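Endo-beta-mannanase (Opitutaceae bacterium TAV5, PDB 7BOB) acts as an exo-beta-1,4-mannosidase of glycoside hydrolase family 5, probably releasing mannose from the ends of beta-1,4-mannan chains. Local coordinates at residues 149-159 with 189-199; 276-287 with 306-317. All blocks are in the same frame, centred on the assembly; numbering follows the deposited sequence.

Contact 1: 149-159 with 189-199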
loop_
_atom_site.group_PDB
_atom_site.type_symbol
_atom_site.label_atom_id
_atom_site.label_comp_id
_atom_site.label_asym_id
_atom_site.label_seq_id
_atom_site.Cartn_x
_atom_site.Cartn_y
_atom_site.Cartn_z
ATOM N N CYS A 149 23.125 -30.497 20.235
ATOM C CA CYS A 149 21.706 -30.741 20.026
ATOM C C CYS A 149 21.331 -30.141 18.684
ATOM O O CYS A 149 20.507 -29.219 18.626
ATOM C CB CYS A 149 20.871 -30.150 21.160
ATOM S SG CYS A 149 19.068 -30.493 21.062
ATOM N N GLY A 150 21.957 -30.611 17.608
ATOM C CA GLY A 150 21.760 -30.020 16.300
ATOM C C GLY A 150 22.511 -28.708 16.137
ATOM O O GLY A 150 22.949 -28.077 17.095
ATOM N N ILE A 151 22.672 -28.296 14.886
ATOM C CA ILE A 151 23.231 -26.990 14.556
ATOM C C ILE A 151 22.106 -26.111 14.013
ATOM O O ILE A 151 21.447 -26.468 13.031
ATOM C CB ILE A 151 24.389 -27.100 13.554
ATOM C CG1 ILE A 151 25.545 -27.903 14.190
ATOM C CG2 ILE A 151 24.828 -25.697 13.085
ATOM C CD1 ILE A 151 26.573 -28.392 13.194
ATOM N N ASP A 152 21.904 -24.958 14.651
ATOM C CA ASP A 152 20.859 -24.006 14.286
ATOM C C ASP A 152 21.379 -23.062 13.198
ATOM O O ASP A 152 22.316 -22.289 13.434
ATOM C CB ASP A 152 20.414 -23.224 15.524
ATOM C CG ASP A 152 19.137 -22.446 15.297
ATOM O OD1 ASP A 152 18.295 -22.924 14.510
ATOM O OD2 ASP A 152 18.966 -21.364 15.905
ATOM N N LEU A 153 20.764 -23.126 12.017
ATOM C CA LEU A 153 21.197 -22.316 10.874
ATOM C C LEU A 153 21.285 -20.832 11.222
ATOM O O LEU A 153 22.251 -20.147 10.865
ATOM C CB LEU A 153 20.233 -22.532 9.709
ATOM C CG LEU A 153 20.654 -21.988 8.349
ATOM C CD1 LEU A 153 22.109 -22.396 8.065
ATOM C CD2 LEU A 153 19.718 -22.516 7.288
ATOM N N GLY A 154 20.276 -20.312 11.903
ATOM C CA GLY A 154 20.320 -18.932 12.349
ATOM C C GLY A 154 19.041 -18.629 13.090
ATOM O O GLY A 154 18.124 -19.447 13.145
ATOM N N ASN A 155 18.988 -17.440 13.673
ATOM C CA ASN A 155 17.834 -17.039 14.453
ATOM C C ASN A 155 16.843 -16.254 13.589
ATOM O O ASN A 155 17.135 -15.130 13.159
ATOM C CB ASN A 155 18.227 -16.205 15.658
ATOM C CG ASN A 155 17.026 -15.943 16.521
ATOM O OD1 ASN A 155 16.214 -16.844 16.696
ATOM N ND2 ASN A 155 16.855 -14.713 16.992
ATOM N N GLU A 156 15.675 -16.849 13.354
ATOM C CA GLU A 156 14.525 -16.159 12.766
ATOM C C GLU A 156 14.916 -15.489 11.456
ATOM O O GLU A 156 14.670 -14.300 11.233
ATOM C CB GLU A 156 13.933 -15.156 13.757
ATOM C CG GLU A 156 13.520 -15.823 15.079
ATOM C CD GLU A 156 12.488 -15.042 15.868
ATOM O OE1 GLU A 156 12.463 -13.787 15.767
ATOM O OE2 GLU A 156 11.700 -15.695 16.602
ATOM N N LEU A 157 15.565 -16.273 10.591
ATOM C CA LEU A 157 16.030 -15.738 9.323
ATOM C C LEU A 157 14.863 -15.260 8.478
ATOM O O LEU A 157 15.051 -14.431 7.583
ATOM C CB LEU A 157 16.850 -16.789 8.574
ATOM C CG LEU A 157 18.220 -17.127 9.203
ATOM C CD1 LEU A 157 18.694 -18.528 8.788
ATOM C CD2 LEU A 157 19.261 -16.065 8.866
ATOM N N ASP A 158 13.657 -15.746 8.769
ATOM C CA ASP A 158 12.469 -15.347 8.042
ATOM C C ASP A 158 11.903 -14.010 8.509
ATOM O O ASP A 158 10.964 -13.511 7.890
ATOM C CB ASP A 158 11.418 -16.435 8.195
ATOM C CG ASP A 158 11.021 -16.632 9.638
ATOM O OD1 ASP A 158 11.860 -17.010 10.447
ATOM O OD2 ASP A 158 9.872 -16.375 9.991
ATOM N N ALA A 159 12.402 -13.458 9.609
ATOM C CA ALA A 159 11.995 -12.145 10.083
ATOM C C ALA A 159 12.802 -11.022 9.449
ATOM O O ALA A 159 12.462 -9.850 9.641
ATOM C CB ALA A 159 12.148 -12.069 11.607
ATOM N N ALA A 189 25.333 -34.044 10.550
ATOM C CA ALA A 189 24.788 -33.161 11.571
ATOM C C ALA A 189 23.282 -32.973 11.394
ATOM O O ALA A 189 22.736 -33.055 10.283
ATOM C CB ALA A 189 25.487 -31.800 11.522
ATOM N N LEU A 190 22.612 -32.726 12.518
ATOM C CA LEU A 190 21.239 -32.248 12.527
ATOM C C LEU A 190 21.260 -30.723 12.431
ATOM O O LEU A 190 21.854 -30.045 13.280
ATOM C CB LEU A 190 20.511 -32.710 13.787
ATOM C CG LEU A 190 20.305 -34.224 13.938
ATOM C CD1 LEU A 190 19.343 -34.545 15.071
ATOM C CD2 LEU A 190 19.824 -34.838 12.634
ATOM N N ILE A 191 20.647 -30.194 11.375
ATOM C CA ILE A 191 20.531 -28.757 11.144
ATOM C C ILE A 191 19.074 -28.349 11.339
ATOM O O ILE A 191 18.158 -28.995 10.813
ATOM C CB ILE A 191 21.043 -28.370 9.746
ATOM C CG1 ILE A 191 22.447 -28.951 9.533
ATOM C CG2 ILE A 191 21.089 -26.867 9.587
ATOM C CD1 ILE A 191 22.974 -28.772 8.131
ATOM N N LEU A 192 18.865 -27.305 12.130
ATOM C CA LEU A 192 17.551 -26.729 12.340
ATOM C C LEU A 192 17.504 -25.389 11.625
ATOM O O LEU A 192 18.538 -24.734 11.440
ATOM C CB LEU A 192 17.249 -26.539 13.826
ATOM C CG LEU A 192 17.571 -27.705 14.767
ATOM C CD1 LEU A 192 18.906 -27.530 15.444
ATOM C CD2 LEU A 192 16.491 -27.804 15.808
ATOM N N SER A 193 16.295 -24.989 11.220
ATOM C CA SER A 193 16.143 -23.735 10.487
ATOM C C SER A 193 16.293 -22.524 11.396
ATOM O O SER A 193 16.937 -21.550 11.014
ATOM C CB SER A 193 14.783 -23.692 9.788
ATOM O OG SER A 193 13.772 -23.288 10.692
ATOM N N GLY A 194 15.710 -22.547 12.592
ATOM C CA GLY A 194 15.667 -21.359 13.424
ATOM C C GLY A 194 14.511 -20.407 13.129
ATOM O O GLY A 194 14.449 -19.322 13.727
ATOM N N CYS A 195 13.594 -20.781 12.240
ATOM C CA CYS A 195 12.497 -19.921 11.816
ATOM C C CYS A 195 11.366 -19.891 12.850
ATOM O O CYS A 195 11.270 -20.744 13.743
ATOM C CB CYS A 195 11.960 -20.395 10.464
ATOM S SG CYS A 195 13.118 -20.122 9.084
ATOM N N ASP A 196 10.486 -18.896 12.711
ATOM C CA ASP A 196 9.401 -18.733 13.664
ATOM C C ASP A 196 8.060 -18.954 12.978
ATOM O O ASP A 196 7.999 -19.589 11.919
ATOM C CB ASP A 196 9.481 -17.362 14.354
ATOM C CG ASP A 196 9.322 -16.181 13.385
ATOM O OD1 ASP A 196 8.751 -16.362 12.296
ATOM O OD2 ASP A 196 9.763 -15.054 13.714
ATOM N N HIS A 197 6.982 -18.422 13.558
ATOM C CA HIS A 197 5.649 -18.694 13.034
ATOM C C HIS A 197 5.365 -17.971 11.720
ATOM O O HIS A 197 4.358 -18.277 11.072
ATOM C CB HIS A 197 4.593 -18.360 14.097
ATOM C CG HIS A 197 4.481 -16.899 14.415
ATOM N ND1 HIS A 197 5.567 -16.123 14.770
ATOM C CD2 HIS A 197 3.404 -16.073 14.436
ATOM C CE1 HIS A 197 5.166 -14.878 14.977
ATOM N NE2 HIS A 197 3.859 -14.819 14.780
ATOM N N GLN A 198 6.238 -17.065 11.278
ATOM C CA GLN A 198 6.010 -16.470 9.969
ATOM C C GLN A 198 6.130 -17.479 8.842
ATOM O O GLN A 198 5.688 -17.181 7.727
ATOM C CB GLN A 198 6.950 -15.295 9.755
ATOM C CG GLN A 198 6.782 -14.285 10.857
ATOM C CD GLN A 198 7.034 -12.910 10.395
ATOM O OE1 GLN A 198 6.376 -12.436 9.482
ATOM N NE2 GLN A 198 8.035 -12.252 10.986
ATOM N N GLN A 199 6.676 -18.670 9.108
ATOM C CA GLN A 199 6.538 -19.759 8.152
ATOM C C GLN A 199 5.075 -20.028 7.825
ATOM O O GLN A 199 4.763 -20.446 6.701
ATOM C CB GLN A 199 7.159 -21.047 8.697
ATOM C CG GLN A 199 8.641 -20.998 8.988
ATOM C CD GLN A 199 9.098 -22.265 9.692
ATOM O OE1 GLN A 199 9.446 -23.255 9.044
ATOM N NE2 GLN A 199 9.048 -22.254 11.015
#

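Contact 2: 276-287 with 306-317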
loop_
_atom_site.group_PDB
_atom_site.type_symbol
_atom_site.label_atom_id
_atom_site.label_comp_id
_atom_site.label_asym_id
_atom_site.label_seq_id
_atom_site.Cartn_x
_atom_site.Cartn_y
_atom_site.Cartn_z
ATOM N N PRO A 276 9.613 -33.144 11.539
ATOM C CA PRO A 276 9.731 -33.021 12.996
ATOM C C PRO A 276 9.920 -31.559 13.372
ATOM O O PRO A 276 10.488 -30.765 12.608
ATOM C CB PRO A 276 10.965 -33.876 13.333
ATOM C CG PRO A 276 11.747 -33.969 12.058
ATOM C CD PRO A 276 10.762 -33.829 10.917
ATOM N N VAL A 277 9.403 -31.185 14.542
ATOM C CA VAL A 277 9.355 -29.774 14.904
ATOM C C VAL A 277 9.757 -29.594 16.359
ATOM O O VAL A 277 9.209 -30.247 17.251
ATOM C CB VAL A 277 7.968 -29.139 14.625
ATOM C CG1 VAL A 277 6.905 -29.818 15.400
ATOM C CG2 VAL A 277 7.990 -27.690 15.009
ATOM N N LEU A 278 10.734 -28.707 16.579
ATOM C CA LEU A 278 11.220 -28.300 17.887
ATOM C C LEU A 278 10.573 -26.979 18.280
ATOM O O LEU A 278 10.628 -26.008 17.514
ATOM C CB LEU A 278 12.749 -28.134 17.857
ATOM C CG LEU A 278 13.411 -27.543 19.100
ATOM C CD1 LEU A 278 13.143 -28.501 20.251
ATOM C CD2 LEU A 278 14.936 -27.347 18.963
ATOM N N LEU A 279 9.986 -26.928 19.477
ATOM C CA LEU A 279 9.521 -25.651 20.017
ATOM C C LEU A 279 10.756 -24.911 20.502
ATOM O O LEU A 279 11.099 -24.917 21.688
ATOM C CB LEU A 279 8.507 -25.845 21.138
ATOM C CG LEU A 279 7.838 -24.555 21.626
ATOM C CD1 LEU A 279 7.072 -23.897 20.492
ATOM C CD2 LEU A 279 6.913 -24.773 22.840
ATOM N N GLN A 280 11.440 -24.265 19.551
ATOM C CA GLN A 280 12.780 -23.736 19.794
ATOM C C GLN A 280 12.779 -22.468 20.634
ATOM O O GLN A 280 13.821 -22.107 21.206
ATOM C CB GLN A 280 13.460 -23.464 18.464
ATOM C CG GLN A 280 14.947 -23.153 18.558
ATOM C CD GLN A 280 15.494 -22.838 17.208
ATOM O OE1 GLN A 280 14.894 -22.058 16.461
ATOM N NE2 GLN A 280 16.616 -23.458 16.858
ATOM N N GLU A 281 11.633 -21.796 20.718
ATOM C CA GLU A 281 11.463 -20.578 21.501
ATOM C C GLU A 281 10.010 -20.527 21.930
ATOM O O GLU A 281 9.118 -20.581 21.077
ATOM C CB GLU A 281 11.754 -19.303 20.697
ATOM C CG GLU A 281 13.190 -18.927 20.457
ATOM C CD GLU A 281 13.278 -17.590 19.693
ATOM O OE1 GLU A 281 12.310 -16.783 19.768
ATOM O OE2 GLU A 281 14.282 -17.369 18.990
ATOM N N PHE A 282 9.776 -20.374 23.227
ATOM C CA PHE A 282 8.454 -20.019 23.691
ATOM C C PHE A 282 8.633 -19.177 24.939
ATOM O O PHE A 282 9.624 -19.322 25.657
ATOM C CB PHE A 282 7.604 -21.266 23.966
ATOM C CG PHE A 282 7.986 -21.962 25.217
ATOM C CD1 PHE A 282 9.095 -22.799 25.246
ATOM C CD2 PHE A 282 7.275 -21.737 26.387
ATOM C CE1 PHE A 282 9.462 -23.436 26.427
ATOM C CE2 PHE A 282 7.640 -22.358 27.567
ATOM C CZ PHE A 282 8.733 -23.215 27.589
ATOM N N GLY A 283 7.688 -18.283 25.188
ATOM C CA GLY A 283 7.820 -17.408 26.338
ATOM C C GLY A 283 6.499 -16.761 26.658
ATOM O O GLY A 283 5.565 -16.802 25.855
ATOM N N THR A 284 6.418 -16.188 27.857
ATOM C CA THR A 284 5.210 -15.451 28.205
ATOM C C THR A 284 5.337 -13.959 27.972
ATOM O O THR A 284 4.309 -13.281 27.911
ATOM C CB THR A 284 4.816 -15.666 29.671
ATOM O OG1 THR A 284 5.902 -15.258 30.512
ATOM C CG2 THR A 284 4.442 -17.133 29.933
ATOM N N ILE A 285 6.569 -13.440 27.853
ATOM C CA ILE A 285 6.849 -12.018 27.643
ATOM C C ILE A 285 6.559 -11.242 28.922
ATOM O O ILE A 285 7.446 -10.595 29.488
ATOM C CB ILE A 285 6.061 -11.424 26.451
ATOM C CG1 ILE A 285 6.419 -12.157 25.154
ATOM C CG2 ILE A 285 6.343 -9.899 26.331
ATOM C CD1 ILE A 285 7.914 -12.007 24.768
ATOM N N LEU A 286 5.314 -11.252 29.369
ATOM C CA LEU A 286 5.030 -10.726 30.696
ATOM C C LEU A 286 5.547 -11.735 31.705
ATOM O O LEU A 286 5.222 -12.929 31.613
ATOM C CB LEU A 286 3.533 -10.480 30.873
ATOM C CG LEU A 286 2.849 -9.726 29.727
ATOM C CD1 LEU A 286 1.335 -9.720 29.931
ATOM C CD2 LEU A 286 3.390 -8.281 29.562
ATOM N N THR A 287 6.409 -11.284 32.626
ATOM C CA THR A 287 6.914 -12.204 33.644
ATOM C C THR A 287 6.963 -11.565 35.032
ATOM O O THR A 287 7.651 -12.089 35.916
ATOM C CB THR A 287 8.325 -12.729 33.302
ATOM O OG1 THR A 287 9.258 -11.653 33.374
ATOM C CG2 THR A 287 8.397 -13.375 31.910
ATOM N N CYS A 306 1.222 -28.224 23.121
ATOM C CA CYS A 306 2.342 -28.330 22.192
ATOM C C CYS A 306 2.880 -29.745 22.126
ATOM O O CYS A 306 3.247 -30.220 21.044
ATOM C CB CYS A 306 3.444 -27.347 22.559
ATOM S SG CYS A 306 2.921 -25.696 22.060
ATOM N N ARG A 307 2.917 -30.445 23.264
ATOM C CA ARG A 307 3.328 -31.848 23.257
ATOM C C ARG A 307 2.384 -32.678 22.393
ATOM O O ARG A 307 2.821 -33.396 21.486
ATOM C CB ARG A 307 3.371 -32.394 24.687
ATOM C CG ARG A 307 4.030 -33.777 24.825
ATOM C CD ARG A 307 3.252 -34.728 25.760
ATOM N NE ARG A 307 3.252 -34.295 27.155
ATOM C CZ ARG A 307 2.152 -34.003 27.852
ATOM N NH1 ARG A 307 0.941 -34.092 27.294
ATOM N NH2 ARG A 307 2.262 -33.613 29.117
ATOM N N GLU A 308 1.078 -32.574 22.655
ATOM C CA GLU A 308 0.107 -33.315 21.858
ATOM C C GLU A 308 0.163 -32.912 20.391
ATOM O O GLU A 308 -0.035 -33.759 19.517
ATOM C CB GLU A 308 -1.297 -33.127 22.419
ATOM C CG GLU A 308 -1.427 -33.652 23.870
ATOM C CD GLU A 308 -1.295 -35.192 24.008
ATOM O OE1 GLU A 308 -2.325 -35.843 24.290
ATOM O OE2 GLU A 308 -0.167 -35.746 23.890
ATOM N N ALA A 309 0.466 -31.638 20.104
ATOM C CA ALA A 309 0.650 -31.218 18.717
ATOM C C ALA A 309 1.940 -31.766 18.098
ATOM O O ALA A 309 2.121 -31.659 16.880
ATOM C CB ALA A 309 0.634 -29.684 18.621
ATOM N N GLY A 310 2.828 -32.353 18.891
ATOM C CA GLY A 310 3.950 -33.090 18.351
ATOM C C GLY A 310 5.314 -32.446 18.481
ATOM O O GLY A 310 6.261 -32.917 17.837
ATOM N N ALA A 311 5.451 -31.394 19.283
ATOM C CA ALA A 311 6.756 -30.780 19.490
ATOM C C ALA A 311 7.715 -31.816 20.057
ATOM O O ALA A 311 7.323 -32.626 20.887
ATOM C CB ALA A 311 6.632 -29.608 20.458
ATOM N N ASN A 312 8.982 -31.784 19.626
ATOM C CA ASN A 312 9.951 -32.753 20.134
ATOM C C ASN A 312 10.927 -32.148 21.135
ATOM O O ASN A 312 11.956 -32.763 21.429
ATOM C CB ASN A 312 10.701 -33.433 18.981
ATOM C CG ASN A 312 11.510 -32.462 18.138
ATOM O OD1 ASN A 312 11.786 -31.337 18.555
ATOM N ND2 ASN A 312 11.907 -32.903 16.940
ATOM N N GLY A 313 10.631 -30.972 21.672
ATOM C CA GLY A 313 11.543 -30.306 22.586
ATOM C C GLY A 313 11.092 -28.888 22.866
ATOM O O GLY A 313 10.261 -28.348 22.127
ATOM N N TYR A 314 11.604 -28.283 23.939
ATOM C CA TYR A 314 11.027 -27.059 24.496
ATOM C C TYR A 314 12.147 -26.203 25.060
ATOM O O TYR A 314 12.823 -26.617 26.008
ATOM C CB TYR A 314 9.986 -27.369 25.591
ATOM C CG TYR A 314 9.013 -28.447 25.180
ATOM C CD1 TYR A 314 7.752 -28.133 24.651
ATOM C CD2 TYR A 314 9.361 -29.789 25.306
ATOM C CE1 TYR A 314 6.881 -29.133 24.261
ATOM C CE2 TYR A 314 8.512 -30.781 24.915
ATOM C CZ TYR A 314 7.274 -30.461 24.395
ATOM O OH TYR A 314 6.452 -31.498 24.024
ATOM N N LEU A 315 12.328 -25.014 24.492
ATOM C CA LEU A 315 13.370 -24.084 24.914
ATOM C C LEU A 315 12.740 -22.732 25.211
ATOM O O LEU A 315 12.143 -22.110 24.326
ATOM C CB LEU A 315 14.462 -23.940 23.845
ATOM C CG LEU A 315 15.159 -25.234 23.417
ATOM C CD1 LEU A 315 16.184 -24.942 22.340
ATOM C CD2 LEU A 315 15.810 -25.890 24.621
ATOM N N TRP A 316 12.879 -22.288 26.450
ATOM C CA TRP A 316 12.286 -21.043 26.893
ATOM C C TRP A 316 13.089 -19.836 26.398
ATOM O O TRP A 316 14.308 -19.908 26.217
ATOM C CB TRP A 316 12.206 -21.060 28.414
ATOM C CG TRP A 316 11.934 -19.753 29.041
ATOM C CD1 TRP A 316 12.850 -18.814 29.420
ATOM C CD2 TRP A 316 10.654 -19.241 29.403
ATOM N NE1 TRP A 316 12.216 -17.748 30.001
ATOM C CE2 TRP A 316 10.863 -17.983 29.997
ATOM C CE3 TRP A 316 9.351 -19.733 29.297
ATOM C CZ2 TRP A 316 9.810 -17.190 30.460
ATOM C CZ3 TRP A 316 8.306 -18.950 29.765
ATOM C CH2 TRP A 316 8.544 -17.698 30.349
ATOM N N TRP A 317 12.388 -18.716 26.180
ATOM C CA TRP A 317 13.017 -17.422 25.904
ATOM C C TRP A 317 12.695 -16.456 27.038
ATOM O O TRP A 317 11.529 -16.135 27.252
ATOM C CB TRP A 317 12.547 -16.796 24.572
ATOM C CG TRP A 317 13.445 -15.627 24.293
ATOM C CD1 TRP A 317 13.427 -14.404 24.917
ATOM C CD2 TRP A 317 14.581 -15.618 23.422
ATOM N NE1 TRP A 317 14.480 -13.627 24.467
ATOM C CE2 TRP A 317 15.199 -14.347 23.548
ATOM C CE3 TRP A 317 15.120 -16.545 22.526
ATOM C CZ2 TRP A 317 16.343 -13.995 22.829
ATOM C CZ3 TRP A 317 16.274 -16.191 21.808
ATOM C CH2 TRP A 317 16.865 -14.933 21.970
HETATM O O HOH W 1 9.311 -14.649 28.297
#

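Contact 1: 149-159 with 189-199
The carboxylates of D158 and D196 stand nearly perpendicular, their planes 86° apart, with D158 OD2 2.6 Å from D196 OD1. The other oxygen, D158 OD1, takes the backbone N of D196 on its syn side, tilted out of the carboxylate plane, over a long 3.3 Å, and C195 CB packs 3.4 Å from D158 OD1. D196 OD1 is also met from above its plane by Q198 N at 2.8 Å, a capping bond at the helix that follows; a chi1 of 63° tucks the D196 carboxylate back over its own backbone to make it. The E156 side chain crosses that of D196 at about a right angle, but its hydrogen-bond partner is H240. Further back the strands pair in parallel, L192 N donating to I151 O at 2.9 Å and L153 N to L192 O at 2.8 Å. Beyond them E156 N drops onto G194 O at 2.8 Å, and any side chain at G194 would collide with G154 O and D152 OD1. D152 is held by R58 and S98. These are neighbouring strands of a (beta/alpha)8 barrel, and N155-E156 just past strand 151-154 matches the Asn-Glu pair that carries the acid/base in GH5 enzymes, consistent with that role here.

Contact 2: 276-287 with 306-317
F282 and W316 form the apolar centre, an offset edge-to-face pair in which the indole turns its edge to the phenyl face, planes 85° apart, with W316 CE3 3.6 Å from F282 CE2. W316 CG lies anti to the backbone N (chi1 166°), which carries the indole across F282 O; that oxygen and G283 CA sit over one of its faces, toward the rim, G283 CA 4.1 Å from the centroid of the six-membered ring. T284 OG1 comes to the indole edge, 3.6 Å from W316 CH2. F282 CE1 packs on Y314 CB, and L303 of helix 292-309 adjoins the phenyl ring. Shortening F282 to an alanine would probably open a gap between strand and helix and leave the W316 edge without its aromatic partner. Next along, L279 CD2 touches both Y314 CD1, at 3.9 Å, and C306 SG, at 4.2 Å. The parallel strands pair around this core, L315 N donating to L279 O at 3.1 Å and W317 N to F282 O at 2.9 Å, while a beta bulge between L279 and F282 shifts the register by one. At the polar edge E281 runs alongside W317, its CD 3.5 Å from W317 CE3, and its oxygens reach Y242 and R58. A water links W317 O to I285 N. Strand 277-282, helix 292-309 and strand 311-316 make one beta-alpha-beta crossover of the (beta/alpha)8 barrel, and E281, near the end of its seventh strand, sits where GH5 enzymes carry the nucleophile, consistent with the same role.

Overall arrangement
From the N terminus, contact 1 comes first: its two segments close a loop holding helices 162-165 and 168-183 and join the fourth and fifth barrel strands. The chain then adds strand 237-241 and helix 258-272 before contact 2 closes a shorter loop around helix 292-309, joining the seventh and eighth strands. The contacts are thus in series, neither nested nor crossed; the centres of contact 1 and contact 2 lie about 13 Å apart. Strand 237-241 lies between them in the barrel. They also meet directly across its interior: D152 OD1 probably accepts a hydrogen bond from Q280 NE2 at 2.9 Å, and E156 OE2 approaches E281 OE1 to 3.4 Å, at a probable active site.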